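Long-range contact in phosphatidylinositol-specific phospholipase C1 (Streptomyces antibioticus, PDB 3H4X), which belongs to the calcium-dependent phospholipase C1 family and folds as an alpha/beta barrel of mainly parallel strands: residues Asp132-Asp146 against Lys206-Leu220. Residues are numbered along the deposited sequence; the frame is centred on the assembly and turned at random.
Sequences DGFNAKGGRGPAEFD and KLWTDVEYAGHLKDL
Gly133 CA lies 3.3 Å from Thr209 OG1, whose hydroxyl is hydrogen-bonded to Glu199. Phe134 follows. Its carbonyl O accepts a 3.0 Å bond from Lys206 NZ, which sits above the carbonyl plane; Asn66 bonds to the same oxygen. The Phe134 ring reaches Thr209 CG2 with CE2 and Tyr213 CD1 with CZ. Glu212 OE1 comes to the edge of this ring, and Phe134 CB lies 3.5 Å from Glu212 OE1. A water takes the N-H of Phe134 and lies close to Glu212 OE1; a second joins Ala136 N to Glu212 OE2. Both segments follow parallel strands of the barrel, 124-130 and 189-195, and helices 142-153 and 209-222 pack outside it; the axes of 142-146 and 209-220 cross at 75°. Pro142, with Glu212 and His216, lines a pocket holding an acetyl group. Pro142 CB sits over one face of the His216 imidazole, 3.7 Å from its centroid, in a CH-pi contact. Leu220 covers the opposite face. Asp146 reaches back with both carboxylate oxygens. Asp146 OD1 accepts a 2.7 Å hydrogen bond from Tyr213 OH on its syn lone pair and also bonds to Thr230. His216 CG is anti to its backbone N (chi1 167°), which brings NE2 within 2.7 Å of Asp146 OD2 in a nearly straight hydrogen bond (168°), in the imidazole plane but tilted out of the carboxylate plane.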
loop_
_atom_site.group_PDB
_atom_site.type_symbol
_atom_site.label_atom_id
_atom_site.label_comp_id
_atom_site.label_asym_id
_atom_site.label_seq_id
_atom_site.Cartn_x
_atom_site.Cartn_y
_atom_site.Cartn_z
ATOM N N ASP A 132 -7.239 -5.502 -12.192
ATOM C CA ASP A 132 -8.499 -5.577 -12.914
ATOM C C ASP A 132 -9.692 -5.291 -12.005
ATOM O O ASP A 132 -10.813 -5.720 -12.283
ATOM C CB ASP A 132 -8.648 -6.955 -13.574
ATOM C CG ASP A 132 -8.564 -8.103 -12.573
ATOM O OD1 ASP A 132 -8.401 -7.837 -11.362
ATOM O OD2 ASP A 132 -8.665 -9.278 -12.986
ATOM N N GLY A 133 -9.451 -4.552 -10.925
ATOM C CA GLY A 133 -10.505 -4.204 -9.976
ATOM C C GLY A 133 -10.981 -5.396 -9.166
ATOM O O GLY A 133 -10.326 -6.437 -9.130
ATOM N N PHE A 134 -12.125 -5.236 -8.509
ATOM C CA PHE A 134 -12.720 -6.313 -7.735
ATOM C C PHE A 134 -13.630 -7.184 -8.594
ATOM O O PHE A 134 -13.930 -6.861 -9.748
ATOM C CB PHE A 134 -13.511 -5.750 -6.549
ATOM C CG PHE A 134 -12.654 -5.293 -5.402
ATOM C CD1 PHE A 134 -12.047 -6.213 -4.570
ATOM C CD2 PHE A 134 -12.463 -3.942 -5.150
ATOM C CE1 PHE A 134 -11.259 -5.796 -3.508
ATOM C CE2 PHE A 134 -11.675 -3.522 -4.092
ATOM C CZ PHE A 134 -11.075 -4.449 -3.273
ATOM N N ASN A 135 -14.066 -8.289 -8.008
ATOM C CA ASN A 135 -14.966 -9.221 -8.665
ATOM C C ASN A 135 -15.969 -9.748 -7.648
ATOM O O ASN A 135 -15.949 -10.924 -7.292
ATOM C CB ASN A 135 -14.165 -10.371 -9.276
ATOM C CG ASN A 135 -15.033 -11.357 -10.024
ATOM O OD1 ASN A 135 -16.217 -11.114 -10.252
ATOM N ND2 ASN A 135 -14.443 -12.478 -10.413
ATOM N N ALA A 136 -16.832 -8.862 -7.168
ATOM C CA ALA A 136 -17.813 -9.226 -6.155
ATOM C C ALA A 136 -18.689 -10.386 -6.619
ATOM O O ALA A 136 -18.977 -11.303 -5.851
ATOM C CB ALA A 136 -18.668 -8.021 -5.789
ATOM N N LYS A 137 -19.102 -10.344 -7.882
ATOM C CA LYS A 137 -19.984 -11.372 -8.425
ATOM C C LYS A 137 -19.333 -12.753 -8.384
ATOM O O LYS A 137 -20.020 -13.771 -8.286
ATOM C CB LYS A 137 -20.387 -11.025 -9.860
ATOM C CG LYS A 137 -21.087 -9.685 -10.003
ATOM C CD LYS A 137 -22.419 -9.672 -9.272
ATOM C CE LYS A 137 -23.164 -8.366 -9.507
ATOM N NZ LYS A 137 -24.516 -8.374 -8.880
ATOM N N GLY A 138 -18.006 -12.783 -8.466
ATOM C CA GLY A 138 -17.259 -14.036 -8.454
ATOM C C GLY A 138 -16.688 -14.396 -7.093
ATOM O O GLY A 138 -15.809 -15.250 -6.988
ATOM N N GLY A 139 -17.183 -13.738 -6.049
ATOM C CA GLY A 139 -16.751 -14.033 -4.688
ATOM C C GLY A 139 -15.418 -13.411 -4.311
ATOM O O GLY A 139 -14.768 -13.852 -3.365
ATOM N N ARG A 140 -15.011 -12.386 -5.056
ATOM C CA ARG A 140 -13.765 -11.679 -4.771
ATOM C C ARG A 140 -13.987 -10.173 -4.757
ATOM O O ARG A 140 -13.353 -9.420 -5.498
ATOM C CB ARG A 140 -12.672 -12.074 -5.764
ATOM C CG ARG A 140 -12.216 -13.515 -5.599
ATOM C CD ARG A 140 -10.975 -13.818 -6.408
ATOM N NE ARG A 140 -11.227 -13.914 -7.847
ATOM C CZ ARG A 140 -11.655 -15.012 -8.462
ATOM N NH1 ARG A 140 -11.834 -15.019 -9.779
ATOM N NH2 ARG A 140 -11.916 -16.103 -7.755
ATOM N N GLY A 141 -14.903 -9.745 -3.899
ATOM C CA GLY A 141 -15.153 -8.329 -3.681
ATOM C C GLY A 141 -14.509 -7.851 -2.391
ATOM O O GLY A 141 -13.780 -8.593 -1.735
ATOM N N PRO A 142 -14.778 -6.596 -2.014
ATOM C CA PRO A 142 -14.200 -6.016 -0.801
ATOM C C PRO A 142 -14.407 -6.870 0.454
ATOM O O PRO A 142 -13.480 -7.020 1.252
ATOM C CB PRO A 142 -14.935 -4.679 -0.686
ATOM C CG PRO A 142 -15.215 -4.306 -2.114
ATOM C CD PRO A 142 -15.538 -5.606 -2.800
ATOM N N ALA A 143 -15.599 -7.432 0.628
ATOM C CA ALA A 143 -15.892 -8.217 1.824
ATOM C C ALA A 143 -15.053 -9.493 1.887
ATOM O O ALA A 143 -14.576 -9.882 2.954
ATOM C CB ALA A 143 -17.379 -8.544 1.898
ATOM N N GLU A 144 -14.886 -10.155 0.748
ATOM C CA GLU A 144 -14.098 -11.381 0.707
ATOM C C GLU A 144 -12.604 -11.090 0.860
ATOM O O GLU A 144 -11.869 -11.872 1.456
ATOM C CB GLU A 144 -14.388 -12.166 -0.576
ATOM C CG GLU A 144 -15.812 -12.725 -0.661
ATOM C CD GLU A 144 -16.823 -11.730 -1.209
ATOM O OE1 GLU A 144 -16.424 -10.658 -1.704
ATOM O OE2 GLU A 144 -18.036 -12.030 -1.154
ATOM N N PHE A 145 -12.173 -9.955 0.325
ATOM C CA PHE A 145 -10.812 -9.467 0.496
ATOM C C PHE A 145 -10.515 -9.271 1.987
ATOM O O PHE A 145 -9.529 -9.799 2.508
ATOM C CB PHE A 145 -10.684 -8.161 -0.289
ATOM C CG PHE A 145 -9.347 -7.491 -0.186
ATOM C CD1 PHE A 145 -8.306 -7.838 -1.038
ATOM C CD2 PHE A 145 -9.144 -6.477 0.732
ATOM C CE1 PHE A 145 -7.084 -7.194 -0.958
ATOM C CE2 PHE A 145 -7.927 -5.831 0.814
ATOM C CZ PHE A 145 -6.897 -6.193 -0.026
ATOM N N ASP A 146 -11.385 -8.537 2.680
ATOM C CA ASP A 146 -11.228 -8.331 4.119
ATOM C C ASP A 146 -11.196 -9.666 4.868
ATOM O O ASP A 146 -10.379 -9.871 5.769
ATOM C CB ASP A 146 -12.386 -7.505 4.686
ATOM C CG ASP A 146 -12.298 -6.029 4.355
ATOM O OD1 ASP A 146 -11.224 -5.534 3.950
ATOM O OD2 ASP A 146 -13.334 -5.358 4.537
ATOM N N LYS A 206 -17.989 -0.120 -15.104
ATOM C CA LYS A 206 -17.848 -0.867 -13.858
ATOM C C LYS A 206 -17.141 0.006 -12.828
ATOM O O LYS A 206 -16.154 0.669 -13.144
ATOM C CB LYS A 206 -17.059 -2.156 -14.102
ATOM C CG LYS A 206 -16.690 -2.932 -12.845
ATOM C CD LYS A 206 -15.903 -4.191 -13.192
ATOM C CE LYS A 206 -15.185 -4.771 -11.978
ATOM N NZ LYS A 206 -16.117 -5.243 -10.915
ATOM N N LEU A 207 -17.653 0.020 -11.599
ATOM C CA LEU A 207 -17.040 0.814 -10.538
ATOM C C LEU A 207 -15.578 0.438 -10.371
ATOM O O LEU A 207 -15.224 -0.738 -10.414
ATOM C CB LEU A 207 -17.773 0.613 -9.210
ATOM C CG LEU A 207 -19.203 1.143 -9.122
ATOM C CD1 LEU A 207 -19.716 1.028 -7.697
ATOM C CD2 LEU A 207 -19.258 2.582 -9.595
ATOM N N TRP A 208 -14.727 1.440 -10.183
ATOM C CA TRP A 208 -13.315 1.188 -9.939
ATOM C C TRP A 208 -13.069 0.817 -8.482
ATOM O O TRP A 208 -13.893 1.088 -7.599
ATOM C CB TRP A 208 -12.475 2.407 -10.301
ATOM C CG TRP A 208 -12.310 2.640 -11.774
ATOM C CD1 TRP A 208 -12.952 1.994 -12.798
ATOM C CD2 TRP A 208 -11.460 3.613 -12.383
ATOM N NE1 TRP A 208 -12.535 2.502 -14.008
ATOM C CE2 TRP A 208 -11.621 3.497 -13.779
ATOM C CE3 TRP A 208 -10.575 4.572 -11.882
ATOM C CZ2 TRP A 208 -10.928 4.307 -14.679
ATOM C CZ3 TRP A 208 -9.888 5.371 -12.776
ATOM C CH2 TRP A 208 -10.069 5.234 -14.159
ATOM N N THR A 209 -11.908 0.213 -8.254
ATOM C CA THR A 209 -11.460 -0.221 -6.942
ATOM C C THR A 209 -11.660 0.826 -5.858
ATOM O O THR A 209 -12.070 0.501 -4.743
ATOM C CB THR A 209 -9.967 -0.571 -7.015
ATOM O OG1 THR A 209 -9.791 -1.665 -7.921
ATOM C CG2 THR A 209 -9.414 -0.940 -5.643
ATOM N N ASP A 210 -11.354 2.081 -6.179
ATOM C CA ASP A 210 -11.395 3.139 -5.174
ATOM C C ASP A 210 -12.806 3.423 -4.670
ATOM O O ASP A 210 -13.064 3.376 -3.467
ATOM C CB ASP A 210 -10.646 4.409 -5.627
ATOM C CG ASP A 210 -11.109 4.963 -6.975
ATOM O OD1 ASP A 210 -11.965 4.369 -7.673
ATOM O OD2 ASP A 210 -10.574 6.031 -7.337
ATOM N N VAL A 211 -13.721 3.692 -5.592
ATOM C CA VAL A 211 -15.109 3.932 -5.236
ATOM C C VAL A 211 -15.739 2.693 -4.605
ATOM O O VAL A 211 -16.508 2.797 -3.657
ATOM C CB VAL A 211 -15.929 4.385 -6.469
ATOM C CG1 VAL A 211 -17.431 4.322 -6.192
ATOM C CG2 VAL A 211 -15.501 5.780 -6.901
ATOM N N GLU A 212 -15.406 1.518 -5.126
ATOM C CA GLU A 212 -15.989 0.294 -4.605
ATOM C C GLU A 212 -15.558 0.047 -3.161
ATOM O O GLU A 212 -16.386 -0.260 -2.304
ATOM C CB GLU A 212 -15.633 -0.902 -5.485
ATOM C CG GLU A 212 -16.369 -2.160 -5.093
ATOM C CD GLU A 212 -16.259 -3.265 -6.124
ATOM O OE1 GLU A 212 -15.685 -3.026 -7.206
ATOM O OE2 GLU A 212 -16.756 -4.374 -5.846
ATOM N N TYR A 213 -14.265 0.170 -2.883
ATOM C CA TYR A 213 -13.809 -0.107 -1.527
ATOM C C TYR A 213 -14.179 1.002 -0.536
ATOM O O TYR A 213 -14.573 0.726 0.595
ATOM C CB TYR A 213 -12.315 -0.445 -1.477
ATOM C CG TYR A 213 -11.938 -1.127 -0.180
ATOM C CD1 TYR A 213 -12.022 -2.510 -0.043
ATOM C CD2 TYR A 213 -11.542 -0.386 0.922
ATOM C CE1 TYR A 213 -11.698 -3.135 1.155
ATOM C CE2 TYR A 213 -11.216 -0.996 2.114
ATOM C CZ TYR A 213 -11.297 -2.365 2.230
ATOM O OH TYR A 213 -10.970 -2.946 3.432
ATOM N N ALA A 214 -14.087 2.255 -0.964
ATOM C CA ALA A 214 -14.514 3.356 -0.109
ATOM C C ALA A 214 -16.002 3.239 0.222
ATOM O O ALA A 214 -16.415 3.497 1.352
ATOM C CB ALA A 214 -14.212 4.697 -0.751
ATOM N N GLY A 215 -16.802 2.848 -0.762
ATOM C CA GLY A 215 -18.229 2.633 -0.531
ATOM C C GLY A 215 -18.474 1.523 0.476
ATOM O O GLY A 215 -19.382 1.598 1.307
ATOM N N HIS A 216 -17.644 0.492 0.401
ATOM C CA HIS A 216 -17.660 -0.610 1.350
ATOM C C HIS A 216 -17.381 -0.120 2.777
ATOM O O HIS A 216 -18.087 -0.500 3.712
ATOM C CB HIS A 216 -16.648 -1.651 0.867
ATOM C CG HIS A 216 -16.303 -2.707 1.865
ATOM N ND1 HIS A 216 -17.192 -3.675 2.277
ATOM C CD2 HIS A 216 -15.129 -2.988 2.478
ATOM C CE1 HIS A 216 -16.590 -4.489 3.126
ATOM N NE2 HIS A 216 -15.336 -4.093 3.264
ATOM N N LEU A 217 -16.378 0.737 2.950
ATOM C CA LEU A 217 -16.102 1.293 4.274
ATOM C C LEU A 217 -17.276 2.125 4.779
ATOM O O LEU A 217 -17.668 2.031 5.941
ATOM C CB LEU A 217 -14.825 2.133 4.263
ATOM C CG LEU A 217 -13.522 1.387 3.969
ATOM C CD1 LEU A 217 -12.350 2.330 4.142
ATOM C CD2 LEU A 217 -13.360 0.159 4.860
ATOM N N LYS A 218 -17.827 2.955 3.904
ATOM C CA LYS A 218 -18.982 3.770 4.254
ATOM C C LYS A 218 -20.130 2.888 4.742
ATOM O O LYS A 218 -20.768 3.175 5.760
ATOM C CB LYS A 218 -19.417 4.603 3.047
ATOM C CG LYS A 218 -20.663 5.442 3.281
ATOM C CD LYS A 218 -20.986 6.308 2.069
ATOM C CE LYS A 218 -21.346 5.475 0.848
ATOM N NZ LYS A 218 -22.703 4.865 0.953
ATOM N N ASP A 219 -20.383 1.804 4.018
ATOM C CA ASP A 219 -21.469 0.898 4.367
ATOM C C ASP A 219 -21.195 0.156 5.675
ATOM O O ASP A 219 -22.087 0.019 6.511
ATOM C CB ASP A 219 -21.744 -0.073 3.219
ATOM C CG ASP A 219 -22.297 0.626 1.984
ATOM O OD1 ASP A 219 -22.804 1.760 2.113
ATOM O OD2 ASP A 219 -22.219 0.044 0.884
ATOM N N LEU A 220 -19.963 -0.309 5.864
ATOM C CA LEU A 220 -19.593 -0.940 7.128
ATOM C C LEU A 220 -19.804 0.015 8.295
ATOM O O LEU A 220 -20.369 -0.364 9.327
ATOM C CB LEU A 220 -18.134 -1.397 7.108
ATOM C CG LEU A 220 -17.783 -2.616 6.256
ATOM C CD1 LEU A 220 -16.293 -2.886 6.357
ATOM C CD2 LEU A 220 -18.584 -3.837 6.691
HETATM O O HOH W 1 -13.411 -2.725 -8.721
HETATM O O HOH W 2 -16.284 -8.299 -12.131
HETATM O O HOH W 3 -16.818 -6.087 -8.008
#